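Local atomic coordinates of subdomain of Desmoplakin Carboxy-Terminal domain (DPCT) (Homo sapiens, PDB entry 1LM5), a protein that binds intermediate filaments, probably through its plakin repeats, and so probably helps to attach the filament network to desmosomes. Residues 14-17 against 22-25; 99-104 against 108-113; 146-149 against 155-158. All blocks are in the same frame, centred on the assembly; numbering follows the deposited sequence.

How the contacts relate
From the N terminus, contact 1 comes first: it closes the short turn of the hairpin formed by strands 11-16 and 21-23, at the edge of a sheet that also includes strand 193-197 near the end of the model. Contact 2 follows, where the chain leaves helix 101-106 and turns into helix 112-124. In contact 3 the loop before helix 150-157 meets the far end of that same helix. The three lie in series, with no nesting or crossing. Contacts 2 and 3 touch, chiefly through Phe147 against Ser100, Ala102 and Glu103, whereas contact 1 sits across the chain's centre, its nearest atoms about 17 Å from contact 2.

Contact 1: residues 14-17 against 22-25; sequences IFDT and KISI
Ile14 and Ile23 form the hydrogen-bonded pair of an antiparallel beta hairpin built from strands 11-16 and 21-23. Ile14 N donates to Ile23 O at 2.8 Å, and the return bond, Ile23 N to Ile14 O, is 2.7 Å long. Ile14 O is also approached by Lys22 CA at 3.2 Å, a CA-H...O contact. On the buried face, the Ile14 side chain lies obliquely against Ile23, with CB 3.7 Å from Ile23 CG1, while its CG1 branch reaches the first helical turn beyond the strand and packs 4.0 Å from Ile25 CG1.

Phe15 pairs with Lys22 without hydrogen bonds to it. The backbone of Phe15 bonds instead to strand 193-197, so strand 11-16 runs between two neighbours. The CD1-CE1 side of the Phe15 ring lies obliquely by Lys22 N, with CD1 3.9 Å from that nitrogen. The Lys22 chain bends at chi3, and NZ goes to Glu187 in a salt bridge and to Pro55 O in a hydrogen bond.

Asp16, where strand 11-16 ends, sends its carboxylate to Arg31 and Asn19, and only its CB faces Ile23. Ile23 has CG1 flanked by its own backbone N and carbonyl carbon (chi1 60°), and the extended branch from there places CD1 4.0 Å from Asp16 CB.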
ATOM      1  N   ILE B  14      12.201  -7.565  17.446  1.00 17.97           N
ATOM      2  CA  ILE B  14      12.168  -8.338  18.663  1.00 19.20           C
ATOM      3  C   ILE B  14      12.426  -7.510  19.899  1.00 19.95           C
ATOM      4  O   ILE B  14      13.202  -6.565  19.867  1.00 20.00           O
ATOM      5  CB  ILE B  14      13.249  -9.412  18.575  1.00 19.35           C
ATOM      6  CG1 ILE B  14      12.973 -10.296  17.360  1.00 18.86           C
ATOM      7  CG2 ILE B  14      13.318 -10.203  19.866  1.00 19.26           C
ATOM      8  CD1 ILE B  14      11.717 -11.107  17.492  1.00 20.19           C
ATOM      9  N   PHE B  15      11.751  -7.848  20.987  1.00 19.93           N
ATOM     10  CA  PHE B  15      12.033  -7.153  22.215  1.00 19.93           C
ATOM     11  C   PHE B  15      12.713  -8.201  23.077  1.00 19.76           C
ATOM     12  O   PHE B  15      12.093  -9.178  23.506  1.00 20.64           O
ATOM     13  CB  PHE B  15      10.779  -6.636  22.909  1.00 19.55           C
ATOM     14  CG  PHE B  15      11.089  -5.790  24.101  1.00 20.36           C
ATOM     15  CD1 PHE B  15      11.543  -4.480  23.935  1.00 20.00           C
ATOM     16  CD2 PHE B  15      11.028  -6.327  25.389  1.00 22.89           C
ATOM     17  CE1 PHE B  15      11.943  -3.714  25.036  1.00 21.17           C
ATOM     18  CE2 PHE B  15      11.425  -5.569  26.507  1.00 24.11           C
ATOM     19  CZ  PHE B  15      11.884  -4.263  26.327  1.00 23.13           C
ATOM     20  N   ASP B  16      14.008  -8.020  23.283  1.00 20.92           N
ATOM     21  CA  ASP B  16      14.787  -8.938  24.098  1.00 22.87           C
ATOM     22  C   ASP B  16      14.450  -8.624  25.553  1.00 24.32           C
ATOM     23  O   ASP B  16      14.935  -7.647  26.122  1.00 24.24           O
ATOM     24  CB  ASP B  16      16.273  -8.726  23.805  1.00 23.10           C
ATOM     25  CG  ASP B  16      17.171  -9.636  24.615  1.00 24.74           C
ATOM     26  OD1 ASP B  16      18.344  -9.774  24.226  1.00 27.72           O
ATOM     27  OD2 ASP B  16      16.723 -10.204  25.634  1.00 25.99           O
ATOM     28  N   THR B  17      13.588  -9.454  26.132  1.00 26.09           N
ATOM     29  CA  THR B  17      13.127  -9.285  27.503  1.00 29.54           C
ATOM     30  C   THR B  17      14.255  -9.259  28.518  1.00 29.98           C
ATOM     31  O   THR B  17      14.268  -8.420  29.420  1.00 31.16           O
ATOM     32  CB  THR B  17      12.144 -10.412  27.891  1.00 30.34           C
ATOM     33  OG1 THR B  17      10.992 -10.353  27.041  1.00 32.88           O
ATOM     34  CG2 THR B  17      11.703 -10.249  29.339  1.00 35.64           C
ATOM     35  N   LYS B  22      14.936  -3.465  22.209  1.00 20.69           N
ATOM     36  CA  LYS B  22      14.473  -3.875  20.908  1.00 21.10           C
ATOM     37  C   LYS B  22      15.692  -4.247  20.075  1.00 21.01           C
ATOM     38  O   LYS B  22      16.681  -3.524  20.057  1.00 21.39           O
ATOM     39  CB  LYS B  22      13.725  -2.725  20.230  1.00 19.89           C
ATOM     40  CG  LYS B  22      13.411  -2.989  18.771  1.00 18.75           C
ATOM     41  CD  LYS B  22      12.598  -1.875  18.139  1.00 20.28           C
ATOM     42  CE  LYS B  22      13.328  -0.551  18.161  1.00 18.75           C
ATOM     43  NZ  LYS B  22      12.574   0.456  17.377  1.00 18.33           N
ATOM     44  N   ILE B  23      15.624  -5.391  19.411  1.00 20.90           N
ATOM     45  CA  ILE B  23      16.700  -5.825  18.535  1.00 19.69           C
ATOM     46  C   ILE B  23      16.045  -6.330  17.256  1.00 20.68           C
ATOM     47  O   ILE B  23      14.840  -6.602  17.223  1.00 19.73           O
ATOM     48  CB  ILE B  23      17.532  -6.961  19.156  1.00 20.86           C
ATOM     49  CG1 ILE B  23      16.638  -8.171  19.445  1.00 21.95           C
ATOM     50  CG2 ILE B  23      18.207  -6.461  20.420  1.00 19.45           C
ATOM     51  CD1 ILE B  23      17.380  -9.360  20.022  1.00 22.08           C
ATOM     52  N   SER B  24      16.837  -6.455  16.201  1.00 19.67           N
ATOM     53  CA  SER B  24      16.298  -6.943  14.943  1.00 18.16           C
ATOM     54  C   SER B  24      16.030  -8.428  15.094  1.00 16.91           C
ATOM     55  O   SER B  24      16.515  -9.086  16.021  1.00 16.87           O
ATOM     56  CB  SER B  24      17.302  -6.750  13.817  1.00 17.56           C
ATOM     57  OG  SER B  24      18.407  -7.620  14.021  1.00 18.45           O
ATOM     58  N   ILE B  25      15.255  -8.959  14.169  1.00 16.27           N
ATOM     59  CA  ILE B  25      14.962 -10.373  14.177  1.00 16.37           C
ATOM     60  C   ILE B  25      16.294 -11.109  14.029  1.00 15.91           C
ATOM     61  O   ILE B  25      16.558 -12.092  14.711  1.00 16.56           O
ATOM     62  CB  ILE B  25      14.021 -10.700  13.020  1.00 16.12           C
ATOM     63  CG1 ILE B  25      12.636 -10.135  13.344  1.00 15.67           C
ATOM     64  CG2 ILE B  25      13.937 -12.200  12.790  1.00 15.89           C
ATOM     65  CD1 ILE B  25      11.737  -9.994  12.134  1.00 15.55           C
TER

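Contact 2: residues 99-104 against 108-113; sequences MSAAEA and KWLPYE
Leu110 holds CG trans to its backbone N (chi1 -173°), which extends the side chain back along helix 101-106 toward Ala104 and Ala101. The other decisive torsion is in the backbone: Lys108 has a positive phi of 63°, making it the C' residue of the Schellman motif that ends this helix and turns the chain back so that Leu110 lies against it. Ala104 O takes both bonds of the contact. Trp109 N sits nearly in line with the C=O bond, 2.9 Å from Ala104 O, but its N-H points off that line (131°). Leu110 N, 3.1 Å from Ala104 O, approaches from well above the carbonyl plane.

The methyl of Ala104 rests on the base of the leucine, CB to Leu110 CB being 3.8 Å. Farther out, Leu110 CD2 lies 4.1 Å from Ala101 CB. Pro82 and Phe118, from helices 74-88 and 112-124, also touch the leucine. Met99 makes a looser approach, with CE 4.4 Å from Trp109 CB, and the indole swings off the helix.

At the other end Ser100 is the N-cap. Glu103 OE2 takes Ser100 N from above the carboxylate plane and Ser100 OG on its anti lone pair. The short helix is thus finished by polar bonds at both ends, and at its C-terminal end two N-H groups satisfy one carbonyl while Leu110 packs on the methyls of Ala101 and Ala104 beside it.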
ATOM      1  N   MET B  99       3.588 -13.260 -11.618  1.00 34.61           N
ATOM      2  CA  MET B  99       2.661 -14.096 -10.874  1.00 31.87           C
ATOM      3  C   MET B  99       2.685 -13.714  -9.403  1.00 29.64           C
ATOM      4  O   MET B  99       3.740 -13.394  -8.855  1.00 27.58           O
ATOM      5  CB  MET B  99       3.056 -15.571 -10.955  1.00 34.41           C
ATOM      6  CG  MET B  99       3.019 -16.219 -12.319  1.00 36.52           C
ATOM      7  SD  MET B  99       3.227 -18.000 -12.064  1.00 39.70           S
ATOM      8  CE  MET B  99       4.995 -18.108 -11.754  1.00 35.78           C
ATOM      9  N   SER B 100       1.521 -13.755  -8.767  1.00 26.94           N
ATOM     10  CA  SER B 100       1.430 -13.476  -7.346  1.00 25.53           C
ATOM     11  C   SER B 100       1.836 -14.781  -6.644  1.00 24.82           C
ATOM     12  O   SER B 100       1.996 -15.816  -7.294  1.00 24.20           O
ATOM     13  CB  SER B 100      -0.003 -13.107  -6.972  1.00 26.44           C
ATOM     14  OG  SER B 100      -0.884 -14.180  -7.246  1.00 26.51           O
ATOM     15  N   ALA B 101       2.004 -14.743  -5.329  1.00 24.41           N
ATOM     16  CA  ALA B 101       2.390 -15.949  -4.603  1.00 23.74           C
ATOM     17  C   ALA B 101       1.446 -17.120  -4.876  1.00 24.69           C
ATOM     18  O   ALA B 101       1.888 -18.235  -5.151  1.00 24.74           O
ATOM     19  CB  ALA B 101       2.437 -15.665  -3.116  1.00 23.69           C
ATOM     20  N   ALA B 102       0.145 -16.862  -4.794  1.00 24.84           N
ATOM     21  CA  ALA B 102      -0.859 -17.901  -5.008  1.00 26.40           C
ATOM     22  C   ALA B 102      -0.694 -18.584  -6.357  1.00 26.06           C
ATOM     23  O   ALA B 102      -0.749 -19.816  -6.450  1.00 26.25           O
ATOM     24  CB  ALA B 102      -2.253 -17.311  -4.906  1.00 25.37           C
ATOM     25  N   GLU B 103      -0.510 -17.775  -7.395  1.00 25.78           N
ATOM     26  CA  GLU B 103      -0.337 -18.285  -8.748  1.00 28.68           C
ATOM     27  C   GLU B 103       0.950 -19.094  -8.812  1.00 28.69           C
ATOM     28  O   GLU B 103       0.982 -20.178  -9.395  1.00 28.04           O
ATOM     29  CB  GLU B 103      -0.277 -17.125  -9.739  1.00 29.80           C
ATOM     30  CG  GLU B 103      -1.413 -16.121  -9.577  1.00 33.61           C
ATOM     31  CD  GLU B 103      -1.261 -14.894 -10.461  1.00 35.38           C
ATOM     32  OE1 GLU B 103      -1.528 -15.000 -11.678  1.00 40.12           O
ATOM     33  OE2 GLU B 103      -0.869 -13.825  -9.944  1.00 33.70           O
ATOM     34  N   ALA B 104       2.005 -18.575  -8.186  1.00 28.28           N
ATOM     35  CA  ALA B 104       3.293 -19.259  -8.182  1.00 27.74           C
ATOM     36  C   ALA B 104       3.190 -20.654  -7.582  1.00 27.35           C
ATOM     37  O   ALA B 104       3.888 -21.581  -8.017  1.00 28.84           O
ATOM     38  CB  ALA B 104       4.324 -18.441  -7.418  1.00 25.54           C
ATOM     39  N   LYS B 108       3.721 -24.551  -9.402  1.00 37.63           N
ATOM     40  CA  LYS B 108       4.812 -25.285  -8.760  1.00 38.31           C
ATOM     41  C   LYS B 108       6.132 -24.533  -8.625  1.00 38.38           C
ATOM     42  O   LYS B 108       7.157 -25.139  -8.299  1.00 38.40           O
ATOM     43  CB  LYS B 108       5.071 -26.607  -9.490  1.00 39.37           C
ATOM     44  CG  LYS B 108       4.165 -27.750  -9.068  1.00 41.75           C
ATOM     45  CD  LYS B 108       2.743 -27.562  -9.554  1.00 43.75           C
ATOM     46  CE  LYS B 108       1.870 -28.736  -9.126  1.00 44.52           C
ATOM     47  NZ  LYS B 108       0.469 -28.578  -9.603  1.00 46.68           N
ATOM     48  N   TRP B 109       6.119 -23.226  -8.869  1.00 38.19           N
ATOM     49  CA  TRP B 109       7.338 -22.440  -8.749  1.00 37.59           C
ATOM     50  C   TRP B 109       7.624 -22.175  -7.285  1.00 36.44           C
ATOM     51  O   TRP B 109       8.772 -22.005  -6.874  1.00 37.11           O
ATOM     52  CB  TRP B 109       7.210 -21.114  -9.505  1.00 40.46           C
ATOM     53  CG  TRP B 109       8.032 -21.102 -10.746  1.00 43.74           C
ATOM     54  CD1 TRP B 109       7.742 -21.720 -11.927  1.00 45.69           C
ATOM     55  CD2 TRP B 109       9.337 -20.529 -10.902  1.00 46.19           C
ATOM     56  NE1 TRP B 109       8.790 -21.575 -12.811  1.00 47.04           N
ATOM     57  CE2 TRP B 109       9.782 -20.849 -12.207  1.00 47.18           C
ATOM     58  CE3 TRP B 109      10.176 -19.780 -10.064  1.00 47.22           C
ATOM     59  CZ2 TRP B 109      11.031 -20.444 -12.695  1.00 47.17           C
ATOM     60  CZ3 TRP B 109      11.420 -19.376 -10.551  1.00 47.85           C
ATOM     61  CH2 TRP B 109      11.834 -19.710 -11.853  1.00 48.34           C
ATOM     62  N   LEU B 110       6.562 -22.169  -6.491  1.00 33.95           N
ATOM     63  CA  LEU B 110       6.678 -21.917  -5.073  1.00 31.53           C
ATOM     64  C   LEU B 110       6.031 -23.070  -4.317  1.00 31.53           C
ATOM     65  O   LEU B 110       4.866 -23.394  -4.547  1.00 32.41           O
ATOM     66  CB  LEU B 110       5.974 -20.590  -4.760  1.00 30.46           C
ATOM     67  CG  LEU B 110       6.047 -19.950  -3.381  1.00 30.02           C
ATOM     68  CD1 LEU B 110       7.496 -19.673  -3.011  1.00 28.37           C
ATOM     69  CD2 LEU B 110       5.240 -18.659  -3.404  1.00 27.79           C
ATOM     70  N   PRO B 111       6.788 -23.732  -3.428  1.00 31.05           N
ATOM     71  CA  PRO B 111       6.215 -24.844  -2.665  1.00 30.35           C
ATOM     72  C   PRO B 111       4.965 -24.345  -1.935  1.00 30.61           C
ATOM     73  O   PRO B 111       4.924 -23.202  -1.478  1.00 28.72           O
ATOM     74  CB  PRO B 111       7.341 -25.213  -1.705  1.00 31.14           C
ATOM     75  CG  PRO B 111       8.565 -24.909  -2.507  1.00 31.94           C
ATOM     76  CD  PRO B 111       8.223 -23.577  -3.133  1.00 30.97           C
ATOM     77  N   TYR B 112       3.953 -25.199  -1.838  1.00 29.35           N
ATOM     78  CA  TYR B 112       2.703 -24.836  -1.179  1.00 29.87           C
ATOM     79  C   TYR B 112       2.900 -24.189   0.188  1.00 29.59           C
ATOM     80  O   TYR B 112       2.261 -23.186   0.504  1.00 28.83           O
ATOM     81  CB  TYR B 112       1.823 -26.070  -1.000  1.00 32.59           C
ATOM     82  CG  TYR B 112       0.511 -25.764  -0.311  1.00 34.05           C
ATOM     83  CD1 TYR B 112      -0.518 -25.122  -0.990  1.00 35.09           C
ATOM     84  CD2 TYR B 112       0.317 -26.082   1.033  1.00 35.75           C
ATOM     85  CE1 TYR B 112      -1.708 -24.801  -0.351  1.00 36.72           C
ATOM     86  CE2 TYR B 112      -0.873 -25.762   1.683  1.00 37.60           C
ATOM     87  CZ  TYR B 112      -1.879 -25.123   0.983  1.00 36.71           C
ATOM     88  OH  TYR B 112      -3.059 -24.804   1.615  1.00 41.18           O
ATOM     89  N   GLU B 113       3.763 -24.785   1.004  1.00 28.61           N
ATOM     90  CA  GLU B 113       4.024 -24.273   2.346  1.00 29.74           C
ATOM     91  C   GLU B 113       4.509 -22.829   2.355  1.00 26.09           C
ATOM     92  O   GLU B 113       3.969 -21.995   3.086  1.00 23.76           O
ATOM     93  CB  GLU B 113       5.040 -25.154   3.057  1.00 32.72           C
ATOM     94  CG  GLU B 113       4.434 -26.076   4.090  1.00 39.96           C
ATOM     95  CD  GLU B 113       5.495 -26.886   4.805  1.00 44.66           C
ATOM     96  OE1 GLU B 113       6.500 -26.280   5.250  1.00 45.75           O
ATOM     97  OE2 GLU B 113       5.324 -28.121   4.922  1.00 47.60           O
TER

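Contact 3: residues 146-149 against 155-158; sequences GFID and RLQD
Ile148 and Leu156 meet only through their outermost methyls, since Ile148 CA and Leu156 CA are 9.7 Å apart. From Ile148 CB the side chain forks. The CG2 branch turns to Ala102 on helix 101-106. On the other branch CG1 is tucked over the backbone (chi1 59°), then the chain continues fully extended, and this carries CD1 across to within 3.9 Å of Leu156 CD1. Leu128 touches both residues, and Tyr123 of helix 112-124 packs on the leucine.

This joins the loop before helix 150-157 to the last turn of the same helix, within a plectin repeat. Asp149 is the N-cap of that helix, its OD2 accepting from Ala152 N. The same Asp149 OD2 lies 4.3 Å from Arg155 NH2, too far for a salt bridge. A water appears to bridge them: it donates to Asp149 OD2 at 2.9 Å and accepts from Arg155 NH2 at the guanidinium edge, where the 2.5 Å separation is short enough to leave its exact position in doubt.

The chemistry therefore divides, with a buried methyl contact on one side and, on the solvent side, where Asp149 and Arg155 are exposed, unlike charges that probably attract each other, the water bridge between them remaining tentative.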
ATOM      1  N   GLY B 146      -8.384 -13.754  -9.718  1.00 22.93           N
ATOM      2  CA  GLY B 146      -8.161 -15.182  -9.860  1.00 24.51           C
ATOM      3  C   GLY B 146      -6.950 -15.688  -9.093  1.00 24.69           C
ATOM      4  O   GLY B 146      -6.466 -16.791  -9.351  1.00 25.29           O
ATOM      5  N   PHE B 147      -6.443 -14.886  -8.162  1.00 21.48           N
ATOM      6  CA  PHE B 147      -5.288 -15.298  -7.365  1.00 22.29           C
ATOM      7  C   PHE B 147      -5.669 -16.504  -6.537  1.00 21.35           C
ATOM      8  O   PHE B 147      -4.919 -17.473  -6.430  1.00 23.29           O
ATOM      9  CB  PHE B 147      -4.863 -14.204  -6.384  1.00 21.84           C
ATOM     10  CG  PHE B 147      -4.206 -13.023  -7.023  1.00 23.90           C
ATOM     11  CD1 PHE B 147      -3.713 -11.995  -6.234  1.00 22.79           C
ATOM     12  CD2 PHE B 147      -4.082 -12.929  -8.404  1.00 23.02           C
ATOM     13  CE1 PHE B 147      -3.107 -10.893  -6.812  1.00 26.94           C
ATOM     14  CE2 PHE B 147      -3.476 -11.833  -8.988  1.00 24.94           C
ATOM     15  CZ  PHE B 147      -2.989 -10.811  -8.195  1.00 22.99           C
ATOM     16  N   ILE B 148      -6.840 -16.412  -5.927  1.00 21.83           N
ATOM     17  CA  ILE B 148      -7.354 -17.461  -5.065  1.00 23.40           C
ATOM     18  C   ILE B 148      -8.828 -17.615  -5.377  1.00 23.68           C
ATOM     19  O   ILE B 148      -9.463 -16.685  -5.873  1.00 22.38           O
ATOM     20  CB  ILE B 148      -7.225 -17.058  -3.584  1.00 24.38           C
ATOM     21  CG1 ILE B 148      -8.012 -15.763  -3.346  1.00 25.98           C
ATOM     22  CG2 ILE B 148      -5.771 -16.834  -3.226  1.00 27.22           C
ATOM     23  CD1 ILE B 148      -7.957 -15.244  -1.912  1.00 26.77           C
ATOM     24  N   ASP B 149      -9.370 -18.790  -5.096  1.00 24.65           N
ATOM     25  CA  ASP B 149     -10.786 -19.025  -5.314  1.00 26.21           C
ATOM     26  C   ASP B 149     -11.437 -18.920  -3.945  1.00 26.63           C
ATOM     27  O   ASP B 149     -10.750 -18.711  -2.941  1.00 26.61           O
ATOM     28  CB  ASP B 149     -11.030 -20.407  -5.938  1.00 27.98           C
ATOM     29  CG  ASP B 149     -10.453 -21.552  -5.109  1.00 31.02           C
ATOM     30  OD1 ASP B 149     -10.472 -22.702  -5.608  1.00 31.45           O
ATOM     31  OD2 ASP B 149      -9.991 -21.317  -3.974  1.00 27.81           O
ATOM     32  N   ARG B 155      -9.947 -20.220   3.548  1.00 26.86           N
ATOM     33  CA  ARG B 155      -8.800 -20.660   4.349  1.00 28.47           C
ATOM     34  C   ARG B 155      -8.058 -19.473   4.965  1.00 28.34           C
ATOM     35  O   ARG B 155      -7.702 -19.489   6.145  1.00 28.48           O
ATOM     36  CB  ARG B 155      -7.829 -21.464   3.487  1.00 31.21           C
ATOM     37  CG  ARG B 155      -7.862 -22.958   3.718  1.00 37.48           C
ATOM     38  CD  ARG B 155      -7.093 -23.687   2.629  1.00 40.97           C
ATOM     39  NE  ARG B 155      -7.881 -23.766   1.402  1.00 45.35           N
ATOM     40  CZ  ARG B 155      -7.402 -23.562   0.179  1.00 46.46           C
ATOM     41  NH1 ARG B 155      -6.120 -23.265  -0.006  1.00 47.34           N
ATOM     42  NH2 ARG B 155      -8.215 -23.644  -0.864  1.00 47.99           N
ATOM     43  N   LEU B 156      -7.810 -18.450   4.156  1.00 26.71           N
ATOM     44  CA  LEU B 156      -7.122 -17.258   4.633  1.00 27.45           C
ATOM     45  C   LEU B 156      -7.928 -16.571   5.726  1.00 28.80           C
ATOM     46  O   LEU B 156      -7.382 -16.104   6.720  1.00 27.64           O
ATOM     47  CB  LEU B 156      -6.900 -16.278   3.484  1.00 26.63           C
ATOM     48  CG  LEU B 156      -5.796 -16.666   2.505  1.00 27.91           C
ATOM     49  CD1 LEU B 156      -5.794 -15.685   1.345  1.00 29.24           C
ATOM     50  CD2 LEU B 156      -4.453 -16.674   3.233  1.00 26.47           C
ATOM     51  N   GLN B 157      -9.236 -16.512   5.529  1.00 30.31           N
ATOM     52  CA  GLN B 157     -10.121 -15.870   6.490  1.00 32.97           C
ATOM     53  C   GLN B 157     -10.098 -16.549   7.857  1.00 32.45           C
ATOM     54  O   GLN B 157     -10.167 -15.880   8.891  1.00 33.80           O
ATOM     55  CB  GLN B 157     -11.548 -15.864   5.944  1.00 35.38           C
ATOM     56  CG  GLN B 157     -12.596 -15.433   6.946  1.00 41.37           C
ATOM     57  CD  GLN B 157     -13.963 -15.947   6.571  1.00 43.29           C
ATOM     58  OE1 GLN B 157     -14.472 -15.646   5.492  1.00 46.23           O
ATOM     59  NE2 GLN B 157     -14.566 -16.739   7.455  1.00 46.68           N
ATOM     60  N   ASP B 158     -10.012 -17.873   7.866  1.00 32.63           N
ATOM     61  CA  ASP B 158      -9.984 -18.624   9.115  1.00 32.89           C
ATOM     62  C   ASP B 158      -8.602 -18.514   9.751  1.00 32.45           C
ATOM     63  O   ASP B 158      -7.904 -19.517   9.937  1.00 30.79           O
ATOM     64  CB  ASP B 158     -10.316 -20.093   8.859  1.00 35.34           C
ATOM     65  CG  ASP B 158     -10.412 -20.896  10.141  1.00 37.16           C
ATOM     66  OD1 ASP B 158     -10.483 -22.141  10.068  1.00 40.13           O
ATOM     67  OD2 ASP B 158     -10.419 -20.283  11.227  1.00 40.28           O
TER
HETATM   68  O   HOH W   1      -8.113 -23.395  -3.356  1.00 39.81           O